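Local coordinates for protein thiamine-monophosphate kinase (Stenotrophomonas maltophilia, PDB 6XEP) that probably uses ATP to phosphorylate thiamine monophosphate to thiamine diphosphate, the active form of vitamin B1, at residues 12-17 with 128-133; 95-100 with 108-113; 69-74 with 135-140; 54-59 with 76-81. All blocks are in the same frame, centred on the assembly; numbering follows the deposited sequence. Where two conformers were deposited one is given.

Interaction 1: 12-17 with 128-133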
loop_
_atom_site.group_PDB
_atom_site.type_symbol
_atom_site.label_atom_id
_atom_site.label_comp_id
_atom_site.label_asym_id
_atom_site.label_seq_id
_atom_site.Cartn_x
_atom_site.Cartn_y
_atom_site.Cartn_z
ATOM N N ALA A 12 7.400 12.505 -7.698
ATOM C CA ALA A 12 8.162 13.375 -8.596
ATOM C C ALA A 12 7.914 12.991 -10.049
ATOM O O ALA A 12 7.797 13.863 -10.917
ATOM C CB ALA A 12 9.662 13.358 -8.276
ATOM N N GLU A 13 7.820 11.687 -10.322
ATOM C CA GLU A 13 7.429 11.192 -11.636
ATOM C C GLU A 13 5.919 11.012 -11.782
ATOM O O GLU A 13 5.445 10.805 -12.905
ATOM C CB GLU A 13 8.135 9.858 -11.925
ATOM N N PHE A 14 5.164 11.068 -10.684
ATOM C CA PHE A 14 3.719 10.871 -10.744
ATOM C C PHE A 14 3.079 11.877 -11.682
ATOM O O PHE A 14 3.415 13.060 -11.659
ATOM C CB PHE A 14 3.102 11.036 -9.361
ATOM C CG PHE A 14 3.067 9.785 -8.553
ATOM C CD1 PHE A 14 3.881 8.710 -8.874
ATOM C CD2 PHE A 14 2.205 9.680 -7.479
ATOM C CE1 PHE A 14 3.840 7.547 -8.120
ATOM C CE2 PHE A 14 2.154 8.523 -6.725
ATOM C CZ PHE A 14 2.971 7.457 -7.050
ATOM N N ALA A 15 2.134 11.413 -12.504
ATOM C CA ALA A 15 1.378 12.359 -13.318
ATOM C C ALA A 15 0.621 13.353 -12.443
ATOM O O ALA A 15 0.382 14.490 -12.863
ATOM C CB ALA A 15 0.407 11.613 -14.234
ATOM N N LEU A 16 0.276 12.951 -11.219
ATOM C CA LEU A 16 -0.510 13.758 -10.296
ATOM C C LEU A 16 0.346 14.651 -9.398
ATOM O O LEU A 16 -0.185 15.248 -8.455
ATOM C CB LEU A 16 -1.383 12.846 -9.424
ATOM C CG LEU A 16 -2.301 11.872 -10.161
ATOM C CD1 LEU A 16 -3.090 11.006 -9.174
ATOM C CD2 LEU A 16 -3.232 12.657 -11.071
ATOM N N ILE A 17 1.649 14.761 -9.660
ATOM C CA ILE A 17 2.541 15.364 -8.669
ATOM C C ILE A 17 2.178 16.826 -8.404
ATOM O O ILE A 17 2.299 17.311 -7.270
ATOM C CB ILE A 17 4.013 15.218 -9.098
ATOM C CG1 ILE A 17 4.916 15.700 -7.965
ATOM C CG2 ILE A 17 4.280 15.984 -10.348
ATOM C CD1 ILE A 17 4.751 14.877 -6.718
ATOM N N GLY A 128 3.608 6.677 -3.613
ATOM C CA GLY A 128 3.061 5.457 -4.180
ATOM C C GLY A 128 3.877 5.001 -5.384
ATOM O O GLY A 128 5.067 5.300 -5.488
ATOM N N ASP A 129 3.193 4.304 -6.298
ATOM C CA ASP A 129 3.828 3.684 -7.458
ATOM C C ASP A 129 2.893 3.787 -8.657
ATOM O O ASP A 129 1.678 3.772 -8.504
ATOM C CB ASP A 129 4.150 2.203 -7.167
ATOM C CG ASP A 129 5.102 1.592 -8.170
ATOM O OD1 ASP A 129 5.763 2.358 -8.909
ATOM O OD2 ASP A 129 5.198 0.339 -8.194
ATOM N N THR A 130 3.467 3.905 -9.854
ATOM C CA THR A 130 2.737 3.667 -11.097
ATOM C C THR A 130 3.555 2.682 -11.914
ATOM O O THR A 130 4.734 2.932 -12.174
ATOM C CB THR A 130 2.506 4.954 -11.904
ATOM O OG1 THR A 130 1.794 5.915 -11.110
ATOM C CG2 THR A 130 1.689 4.638 -13.142
ATOM N N THR A 131 2.958 1.552 -12.307
ATOM C CA THR A 131 3.736 0.559 -13.034
ATOM C C THR A 131 2.801 -0.209 -13.963
ATOM O O THR A 131 1.588 0.034 -13.994
ATOM C CB THR A 131 4.507 -0.334 -12.048
ATOM O OG1 THR A 131 5.535 -1.049 -12.735
ATOM C CG2 THR A 131 3.551 -1.308 -11.332
ATOM N N ARG A 132 3.375 -1.089 -14.767
ATOM C CA ARG A 132 2.611 -1.786 -15.794
ATOM C C ARG A 132 1.975 -3.050 -15.234
ATOM O O ARG A 132 2.591 -3.774 -14.448
ATOM C CB ARG A 132 3.494 -2.154 -16.982
ATOM C CG ARG A 132 2.744 -2.877 -18.095
ATOM C CD ARG A 132 3.546 -2.918 -19.379
ATOM N NE ARG A 132 4.690 -3.814 -19.299
ATOM C CZ ARG A 132 4.641 -5.110 -19.608
ATOM N NH1 ARG A 132 3.497 -5.668 -19.999
ATOM N NH2 ARG A 132 5.734 -5.850 -19.526
ATOM N N GLY A 133 0.742 -3.314 -15.655
ATOM C CA GLY A 133 0.075 -4.537 -15.295
ATOM C C GLY A 133 -1.416 -4.424 -15.526
ATOM O O GLY A 133 -1.938 -3.355 -15.864
#

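Interaction 2: 95-100 with 108-113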
loop_
_atom_site.group_PDB
_atom_site.type_symbol
_atom_site.label_atom_id
_atom_site.label_comp_id
_atom_site.label_asym_id
_atom_site.label_seq_id
_atom_site.Cartn_x
_atom_site.Cartn_y
_atom_site.Cartn_z
ATOM N N LEU A 95 -0.732 5.458 -3.106
ATOM C CA LEU A 95 -1.503 4.917 -4.216
ATOM C C LEU A 95 -0.551 4.165 -5.120
ATOM O O LEU A 95 0.409 4.753 -5.617
ATOM C CB LEU A 95 -2.186 6.042 -4.987
ATOM C CG LEU A 95 -2.859 5.718 -6.307
ATOM C CD1 LEU A 95 -4.071 4.833 -6.075
ATOM C CD2 LEU A 95 -3.242 7.029 -6.941
ATOM N N ALA A 96 -0.827 2.882 -5.348
ATOM C CA ALA A 96 -0.018 2.037 -6.218
ATOM C C ALA A 96 -0.913 1.627 -7.380
ATOM O O ALA A 96 -1.842 0.828 -7.198
ATOM C CB ALA A 96 0.528 0.826 -5.460
ATOM N N LEU A 97 -0.651 2.199 -8.555
ATOM C CA LEU A 97 -1.466 2.004 -9.749
ATOM C C LEU A 97 -0.762 1.046 -10.701
ATOM O O LEU A 97 0.395 1.266 -11.066
ATOM C CB LEU A 97 -1.704 3.323 -10.480
ATOM C CG LEU A 97 -2.576 4.444 -9.943
ATOM C CD1 LEU A 97 -2.982 5.306 -11.114
ATOM C CD2 LEU A 97 -3.781 3.846 -9.308
ATOM N N SER A 98 -1.454 -0.019 -11.089
ATOM C CA SER A 98 -1.026 -0.891 -12.171
ATOM C C SER A 98 -1.909 -0.576 -13.364
ATOM O O SER A 98 -3.131 -0.695 -13.267
ATOM C CB SER A 98 -1.154 -2.365 -11.782
ATOM O OG SER A 98 -0.288 -2.675 -10.693
ATOM N N LEU A 99 -1.297 -0.148 -14.469
ATOM C CA LEU A 99 -2.034 0.156 -15.680
ATOM C C LEU A 99 -1.492 -0.648 -16.850
ATOM O O LEU A 99 -0.269 -0.769 -17.005
ATOM C CB LEU A 99 -1.934 1.644 -16.035
ATOM C CG LEU A 99 -2.108 2.606 -14.871
ATOM C CD1 LEU A 99 -1.750 4.001 -15.345
ATOM C CD2 LEU A 99 -3.534 2.540 -14.374
ATOM N N PRO A 100 -2.370 -1.164 -17.714
ATOM C CA PRO A 100 -1.887 -1.926 -18.874
ATOM C C PRO A 100 -1.110 -1.068 -19.853
ATOM O O PRO A 100 -0.079 -1.507 -20.384
ATOM C CB PRO A 100 -3.185 -2.466 -19.498
ATOM C CG PRO A 100 -4.257 -2.222 -18.499
ATOM C CD PRO A 100 -3.832 -1.038 -17.704
ATOM N N GLU A 108 -5.469 11.462 -15.224
ATOM C CA GLU A 108 -5.963 12.772 -14.804
ATOM C C GLU A 108 -7.395 12.672 -14.285
ATOM O O GLU A 108 -7.746 13.292 -13.275
ATOM C CB GLU A 108 -5.871 13.754 -15.972
ATOM C CG GLU A 108 -6.304 15.175 -15.653
ATOM C CD GLU A 108 -5.773 16.198 -16.664
ATOM O OE1 GLU A 108 -5.940 15.999 -17.889
ATOM O OE2 GLU A 108 -5.180 17.208 -16.226
ATOM N N ALA A 109 -8.234 11.901 -14.974
ATOM C CA ALA A 109 -9.621 11.719 -14.556
ATOM C C ALA A 109 -9.710 10.902 -13.278
ATOM O O ALA A 109 -10.548 11.172 -12.411
ATOM C CB ALA A 109 -10.409 11.032 -15.667
ATOM N N PHE A 110 -8.871 9.874 -13.155
ATOM C CA PHE A 110 -8.788 9.144 -11.899
ATOM C C PHE A 110 -8.426 10.100 -10.771
ATOM O O PHE A 110 -9.019 10.055 -9.692
ATOM C CB PHE A 110 -7.748 8.026 -12.026
ATOM C CG PHE A 110 -7.404 7.375 -10.723
ATOM C CD1 PHE A 110 -6.459 7.933 -9.871
ATOM C CD2 PHE A 110 -7.994 6.196 -10.364
ATOM C CE1 PHE A 110 -6.149 7.328 -8.665
ATOM C CE2 PHE A 110 -7.689 5.601 -9.145
ATOM C CZ PHE A 110 -6.760 6.166 -8.309
ATOM N N GLY A 111 -7.468 10.994 -11.024
ATOM C CA GLY A 111 -7.064 11.931 -9.989
ATOM C C GLY A 111 -8.195 12.861 -9.598
ATOM O O GLY A 111 -8.354 13.198 -8.426
ATOM N N ASP A 112 -9.002 13.274 -10.576
ATOM C CA ASP A 112 -10.185 14.077 -10.263
ATOM C C ASP A 112 -11.017 13.418 -9.170
ATOM O O ASP A 112 -11.425 14.071 -8.202
ATOM C CB ASP A 112 -11.048 14.273 -11.512
ATOM C CG ASP A 112 -10.516 15.323 -12.449
ATOM O OD1 ASP A 112 -9.580 16.070 -12.081
ATOM O OD2 ASP A 112 -11.057 15.392 -13.573
ATOM N N GLY A 113 -11.286 12.122 -9.304
ATOM C CA GLY A 113 -12.160 11.471 -8.359
ATOM C C GLY A 113 -11.495 11.209 -7.029
ATOM O O GLY A 113 -12.107 11.366 -5.971
#

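Interaction 3: 69-74 with 135-140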
loop_
_atom_site.group_PDB
_atom_site.type_symbol
_atom_site.label_atom_id
_atom_site.label_comp_id
_atom_site.label_asym_id
_atom_site.label_seq_id
_atom_site.Cartn_x
_atom_site.Cartn_y
_atom_site.Cartn_z
ATOM N N PHE A 69 -12.938 8.511 -13.088
ATOM C CA PHE A 69 -13.277 9.304 -11.902
ATOM C C PHE A 69 -13.875 8.428 -10.807
ATOM O O PHE A 69 -13.544 8.574 -9.629
ATOM C CB PHE A 69 -14.250 10.425 -12.286
ATOM C CG PHE A 69 -14.687 11.298 -11.128
ATOM C CD1 PHE A 69 -15.720 10.914 -10.299
ATOM C CD2 PHE A 69 -14.095 12.528 -10.920
ATOM C CE1 PHE A 69 -16.117 11.709 -9.245
ATOM C CE2 PHE A 69 -14.488 13.348 -9.879
ATOM C CZ PHE A 69 -15.500 12.935 -9.038
ATOM N N ASP A 70 -14.776 7.527 -11.174
ATOM C CA ASP A 70 -15.443 6.698 -10.166
ATOM C C ASP A 70 -14.498 5.672 -9.563
ATOM O O ASP A 70 -14.611 5.341 -8.376
ATOM C CB ASP A 70 -16.656 6.040 -10.816
ATOM C CG ASP A 70 -17.595 7.071 -11.403
ATOM O OD1 ASP A 70 -17.811 8.099 -10.722
ATOM O OD2 ASP A 70 -18.091 6.885 -12.541
ATOM N N ILE A 71 -13.561 5.159 -10.362
ATOM C CA ILE A 71 -12.539 4.271 -9.824
ATOM C C ILE A 71 -11.678 5.014 -8.814
ATOM O O ILE A 71 -11.351 4.484 -7.745
ATOM C CB ILE A 71 -11.689 3.679 -10.965
ATOM C CG1 ILE A 71 -12.558 2.818 -11.876
ATOM C CG2 ILE A 71 -10.575 2.825 -10.394
ATOM C CD1 ILE A 71 -11.819 2.371 -13.136
ATOM N N GLY A 72 -11.290 6.252 -9.136
ATOM C CA GLY A 72 -10.500 7.035 -8.198
ATOM C C GLY A 72 -11.233 7.312 -6.901
ATOM O O GLY A 72 -10.672 7.157 -5.807
ATOM N N TRP A 73 -12.500 7.699 -6.998
ATOM C CA TRP A 73 -13.308 7.929 -5.802
ATOM C C TRP A 73 -13.433 6.653 -4.967
ATOM O O TRP A 73 -13.125 6.638 -3.768
ATOM C CB TRP A 73 -14.692 8.438 -6.219
ATOM C CG TRP A 73 -15.645 8.747 -5.074
ATOM C CD1 TRP A 73 -16.275 7.847 -4.249
ATOM C CD2 TRP A 73 -16.082 10.046 -4.654
ATOM N NE1 TRP A 73 -17.080 8.518 -3.345
ATOM C CE2 TRP A 73 -16.974 9.863 -3.569
ATOM C CE3 TRP A 73 -15.806 11.347 -5.090
ATOM C CZ2 TRP A 73 -17.580 10.927 -2.916
ATOM C CZ3 TRP A 73 -16.417 12.411 -4.431
ATOM C CH2 TRP A 73 -17.281 12.189 -3.353
ATOM N N LYS A 74 -13.886 5.567 -5.592
ATOM C CA LYS A 74 -14.237 4.387 -4.820
ATOM C C LYS A 74 -13.004 3.735 -4.214
ATOM O O LYS A 74 -13.060 3.243 -3.081
ATOM C CB LYS A 74 -15.019 3.392 -5.690
ATOM C CG LYS A 74 -15.509 2.199 -4.868
ATOM C CD LYS A 74 -16.667 1.456 -5.551
ATOM C CE LYS A 74 -17.221 0.398 -4.601
ATOM N NZ LYS A 74 -18.384 -0.343 -5.157
ATOM N N LEU A 135 -5.146 -3.727 -14.781
ATOM C CA LEU A 135 -5.614 -2.575 -14.026
ATOM C C LEU A 135 -5.926 -2.964 -12.584
ATOM O O LEU A 135 -6.829 -3.763 -12.320
ATOM C CB LEU A 135 -6.841 -1.962 -14.707
ATOM C CG LEU A 135 -7.457 -0.744 -14.033
ATOM C CD1 LEU A 135 -6.456 0.400 -13.911
ATOM C CD2 LEU A 135 -8.713 -0.294 -14.793
ATOM N N SER A 136 -5.168 -2.394 -11.660
ATOM C CA SER A 136 -5.278 -2.716 -10.242
ATOM C C SER A 136 -4.845 -1.487 -9.467
ATOM O O SER A 136 -3.823 -0.873 -9.793
ATOM C CB SER A 136 -4.409 -3.921 -9.864
ATOM O OG SER A 136 -4.493 -4.216 -8.471
ATOM N N LEU A 137 -5.632 -1.128 -8.467
ATOM C CA LEU A 137 -5.412 0.070 -7.673
ATOM C C LEU A 137 -5.320 -0.347 -6.217
ATOM O O LEU A 137 -6.286 -0.880 -5.655
ATOM C CB LEU A 137 -6.548 1.073 -7.887
ATOM C CG LEU A 137 -6.772 1.307 -9.388
ATOM C CD1 LEU A 137 -7.858 0.465 -10.044
ATOM C CD2 LEU A 137 -7.040 2.692 -9.641
ATOM N N SER A 138 -4.163 -0.130 -5.608
ATOM C CA SER A 138 -3.949 -0.504 -4.217
ATOM C C SER A 138 -3.675 0.761 -3.420
ATOM O O SER A 138 -2.729 1.493 -3.722
ATOM C CB SER A 138 -2.783 -1.482 -4.085
ATOM O OG SER A 138 -2.793 -2.102 -2.808
ATOM N N VAL A 139 -4.495 1.020 -2.405
ATOM C CA VAL A 139 -4.345 2.215 -1.589
ATOM C C VAL A 139 -4.054 1.792 -0.159
ATOM O O VAL A 139 -4.658 0.853 0.368
ATOM C CB VAL A 139 -5.579 3.136 -1.638
ATOM C CG1 VAL A 139 -5.513 4.186 -0.516
ATOM C CG2 VAL A 139 -5.640 3.846 -2.948
ATOM N N THR A 140 -3.090 2.462 0.447
ATOM C CA THR A 140 -2.813 2.322 1.861
ATOM C C THR A 140 -3.151 3.656 2.489
ATOM O O THR A 140 -2.647 4.684 2.039
ATOM C CB THR A 140 -1.350 1.960 2.106
ATOM O OG1 THR A 140 -1.060 0.733 1.440
ATOM C CG2 THR A 140 -1.085 1.751 3.582
#

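Interaction 4: 54-59 with 76-81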
loop_
_atom_site.group_PDB
_atom_site.type_symbol
_atom_site.label_atom_id
_atom_site.label_comp_id
_atom_site.label_asym_id
_atom_site.label_seq_id
_atom_site.Cartn_x
_atom_site.Cartn_y
_atom_site.Cartn_z
ATOM N N ASP A 54 -6.312 -1.715 0.812
ATOM C CA ASP A 54 -7.311 -2.393 -0.004
ATOM C C ASP A 54 -6.854 -2.319 -1.448
ATOM O O ASP A 54 -6.273 -1.314 -1.863
ATOM C CB ASP A 54 -8.691 -1.742 0.132
ATOM C CG ASP A 54 -9.260 -1.845 1.540
ATOM O OD1 ASP A 54 -9.101 -0.870 2.310
ATOM O OD2 ASP A 54 -9.857 -2.901 1.883
ATOM N N THR A 55 -7.099 -3.378 -2.210
ATOM C CA THR A 55 -6.826 -3.358 -3.638
ATOM C C THR A 55 -8.145 -3.521 -4.370
ATOM O O THR A 55 -8.949 -4.375 -3.999
ATOM C CB THR A 55 -5.851 -4.465 -4.045
ATOM O OG1 THR A 55 -4.569 -4.205 -3.461
ATOM C CG2 THR A 55 -5.720 -4.520 -5.564
ATOM N N LEU A 56 -8.377 -2.690 -5.379
ATOM C CA LEU A 56 -9.517 -2.856 -6.274
ATOM C C LEU A 56 -8.981 -3.273 -7.631
ATOM O O LEU A 56 -8.123 -2.588 -8.201
ATOM C CB LEU A 56 -10.354 -1.582 -6.388
ATOM C CG LEU A 56 -11.392 -1.357 -5.269
ATOM C CD1 LEU A 56 -10.761 -1.204 -3.901
ATOM C CD2 LEU A 56 -12.258 -0.155 -5.588
ATOM N N ASN A 57 -9.481 -4.394 -8.139
ATOM C CA ASN A 57 -9.063 -4.955 -9.414
ATOM C C ASN A 57 -10.187 -4.858 -10.433
ATOM O O ASN A 57 -11.345 -5.157 -10.118
ATOM C CB ASN A 57 -8.659 -6.415 -9.241
ATOM C CG ASN A 57 -7.424 -6.544 -8.404
ATOM O OD1 ASN A 57 -6.492 -5.773 -8.589
ATOM N ND2 ASN A 57 -7.422 -7.472 -7.446
ATOM N N SER A 58 -9.816 -4.464 -11.658
ATOM C CA SER A 58 -10.762 -4.316 -12.759
ATOM C C SER A 58 -11.492 -5.624 -13.034
ATOM O O SER A 58 -10.883 -6.699 -13.105
ATOM C CB SER A 58 -10.021 -3.841 -14.018
ATOM O OG SER A 58 -10.897 -3.743 -15.135
ATOM N N GLY A 59 -12.815 -5.531 -13.175
ATOM C CA GLY A 59 -13.642 -6.697 -13.373
ATOM C C GLY A 59 -14.009 -7.450 -12.113
ATOM O O GLY A 59 -14.949 -8.257 -12.144
ATOM N N LEU A 76 -10.380 5.133 -2.956
ATOM C CA LEU A 76 -10.118 5.796 -1.681
ATOM C C LEU A 76 -11.265 5.589 -0.690
ATOM O O LEU A 76 -11.025 5.438 0.512
ATOM C CB LEU A 76 -9.874 7.284 -1.907
ATOM C CG LEU A 76 -9.651 8.157 -0.673
ATOM C CD1 LEU A 76 -8.417 7.689 0.128
ATOM C CD2 LEU A 76 -9.489 9.612 -1.118
ATOM N N ALA A 77 -12.512 5.603 -1.165
ATOM C CA ALA A 77 -13.654 5.489 -0.262
ATOM C C ALA A 77 -13.610 4.200 0.558
ATOM O O ALA A 77 -14.002 4.195 1.730
ATOM C CB ALA A 77 -14.959 5.559 -1.056
ATOM N N VAL A 78 -13.169 3.095 -0.045
ATOM C CA VAL A 78 -13.077 1.837 0.697
ATOM C C VAL A 78 -12.172 2.002 1.915
ATOM O O VAL A 78 -12.502 1.577 3.026
ATOM C CB VAL A 78 -12.584 0.706 -0.225
ATOM C CG1 VAL A 78 -12.422 -0.565 0.584
ATOM C CG2 VAL A 78 -13.580 0.501 -1.344
ATOM N N ASN A 79 -11.016 2.635 1.721
ATOM C CA ASN A 79 -10.065 2.799 2.816
ATOM C C ASN A 79 -10.573 3.772 3.864
ATOM O O ASN A 79 -10.367 3.570 5.070
ATOM C CB ASN A 79 -8.734 3.283 2.256
ATOM C CG ASN A 79 -7.999 2.198 1.544
ATOM O OD1 ASN A 79 -8.227 1.948 0.359
ATOM N ND2 ASN A 79 -7.127 1.508 2.265
ATOM N N LEU A 80 -11.191 4.867 3.422
ATOM C CA LEU A 80 -11.724 5.825 4.372
ATOM C C LEU A 80 -12.846 5.211 5.194
ATOM O O LEU A 80 -13.003 5.542 6.371
ATOM C CB LEU A 80 -12.214 7.068 3.639
ATOM C CG LEU A 80 -11.127 7.949 3.036
ATOM C CD1 LEU A 80 -11.748 9.143 2.299
ATOM C CD2 LEU A 80 -10.149 8.423 4.133
ATOM N N SER A 81 -13.642 4.336 4.581
ATOM C CA SER A 81 -14.697 3.665 5.329
ATOM C C SER A 81 -14.102 2.749 6.401
ATOM O O SER A 81 -14.643 2.648 7.511
ATOM C CB SER A 81 -15.586 2.881 4.372
ATOM O OG SER A 81 -16.602 2.226 5.103
#

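Interaction 1: 12-17 with 128-133
Phe14 and Thr130 mark the nearest backbone approach, with their CA atoms 7.3 Å apart. Here a loop near the N terminus lies against strand 124-132, an outer strand, within this chain, of the four-stranded sheet in the PurM-like N-terminal domain. Phe14 to Ile17 form a type I beta turn that leads into helix 17-24, with Leu16 at the N-cap. No hydrogen bond joins the two segments. The contact is carried by the Phe14 ring, which meets the strand backbone with its edge. Asp129 N lies near the ring plane at that edge. The same edge meets the backbone of Gly128, which has no side chain. The fit around CZ is too tight to be trusted in detail. The ring thus abuts two residues, Gly128 and Asp129, that probably bind ATP. Asp129 points away from the loop. Its OD2 is hydrogen-bonded to His8 ND1, from the histidine tag, and to Thr55 N of the second subunit. Thr130 turns toward Phe14, with OG1 anti to its own carbonyl carbon (chi1 -58°). That hydroxyl oxygen ends 4.0 Å from Phe14 CE1, oblique to the ring.

Interaction 2: 95-100 with 108-113
Leu95 and Leu97 of strand 89-99 both point at Phe110 of helix 104-120, and the three side chains make up the contact. The Leu95 and Phe110 side chains come at each other from opposite directions. Leu95 CD2 lies 3.4 Å from Phe110 CE1, a close approach that is oblique to the ring. The other branch sits beside it, with Leu95 CD1 3.7 Å from Phe110 CZ. Both methyls of Leu95 therefore meet the CE1-CZ side of the ring. Leu97 and Phe110 instead slide past each other. Leu97 CD1 lies over one ring face, and Leu97 CD2 comes to 3.9 Å from Phe110 CZ. The first torsion of Phe110 extends its ring away from the helix, with CG anti to the backbone N (chi1 170°). This carries the ring across a gap in which the CA atoms of Leu97 and Phe110 are 10.5 Å apart. No hydrogen bond crosses the contact, and all three residues are buried. The packing forms part of the apolar layer between helix and sheet. Within the helix, the Phe110 ring also meets that of Trp106, with the two planes about 20° apart. The contact joins the first strand and the helix of a beta-alpha-beta unit. Strand 124-132 completes the unit and pairs in parallel with strand 89-99. On the other flank of strand 89-99 runs strand 136-145, whose Leu137 touches both Leu97 and Phe110.

Interaction 3: 69-74 with 135-140
Ile71 turns its CG2 methyl anti to the backbone N (chi1 -63° for CG1), and this branch reaches Leu137 across the contact. Leu137 has its CG anti to the carbonyl carbon. Its chi2 of 95° departs from the usual staggered positions. CD1 and CD2 of Leu137 each lie 3.6 Å from Ile71 CG2. The exact placing of these two leucine methyls is doubtful, because CD2 is also modelled too close to Phe110. The side chains of Ile71 and Leu137 cross at about a right angle. The CD1 end of Ile71 makes a looser touch, 4.4 Å from Leu135 CD2. The contact packs helix 68-85 on strand 136-145, an inner strand of the N-terminal domain sheet. The CA atoms of Ile71 and Leu137 are 8.5 Å apart. Helix 104-120 adds Trp106 against Ile71 and Phe110 against Leu137. In the strand, Ser138 packs on Ala96 of the second subunit. Between 69-74 and 135-140 only apolar carbon groups meet, so the contact itself is not directional. Polar ties of this part of the helix lie at Lys74, salt-bridged to Asp274, and at Asp70, salt-bridged to Arg203.

Interaction 4: 54-59 with 76-81
Asn79 ND2, beside Asp54, is gripped by Thr52 OG1 of strand 48-57 and, through a weak bond, by Val139 O of strand 136-145. Asp54 OD1 lies 3.1 Å from Asn79 ND2, but the angle is too poor for a hydrogen bond. The amide nitrogen is thus tied to two adjacent strands while it stays close to the carboxylate. Asp54 and Asn79 slide past each other, and the planes of carboxylate and amide are 74° apart. Asn79 OD1 comes to 3.5 Å from Asp54 OD1. Val78 packs across the same aspartate. Its CG1 is anti to the backbone N (chi1 177°) and comes to 3.5 Å from Asp54 CG. The other branch, Val78 CG2, reaches Leu56 CD1 at 4.2 Å. One valine therefore spans two residues of the strand. Asp54 is predicted to bind magnesium, and so is Asp82, one turn beyond Val78. Their carboxylates lie close, with Asp54 OD1 facing Asp82 OD2. This is consistent with a site in which metal would sit between them; no magnesium is present in the entry. The axes of strand 54-57 and helix 76-81 come within 8.7 Å, roughly antiparallel at 152°. Strand 48-57 is an outer strand of its sheet within the chain and pairs with strand 136-145. Its Thr55, pointing away from the helix, packs on Ala96 of the second subunit. Behind helix 68-85, Leu76 and Leu80 pack on helix 104-120.

In the fold
From the N terminus, interaction 1 opens first and closes only at strand 124-132, after more than a hundred residues. Interaction 4 lies nested within this long loop and closes early, between strand 48-57 and helix 68-85. Interaction 2 is also nested within it and follows interaction 4 in series. Interaction 3 starts on helix 68-85, encloses interaction 2, and closes on strand 136-145. It crosses both interaction 1 and interaction 4. All four contacts reach the same sheet, whose order is 48-57, 136-145, 89-99, 124-132. Together they tie helices 68-85 and 104-120 and the N-terminal loop to it. All four also touch the second subunit.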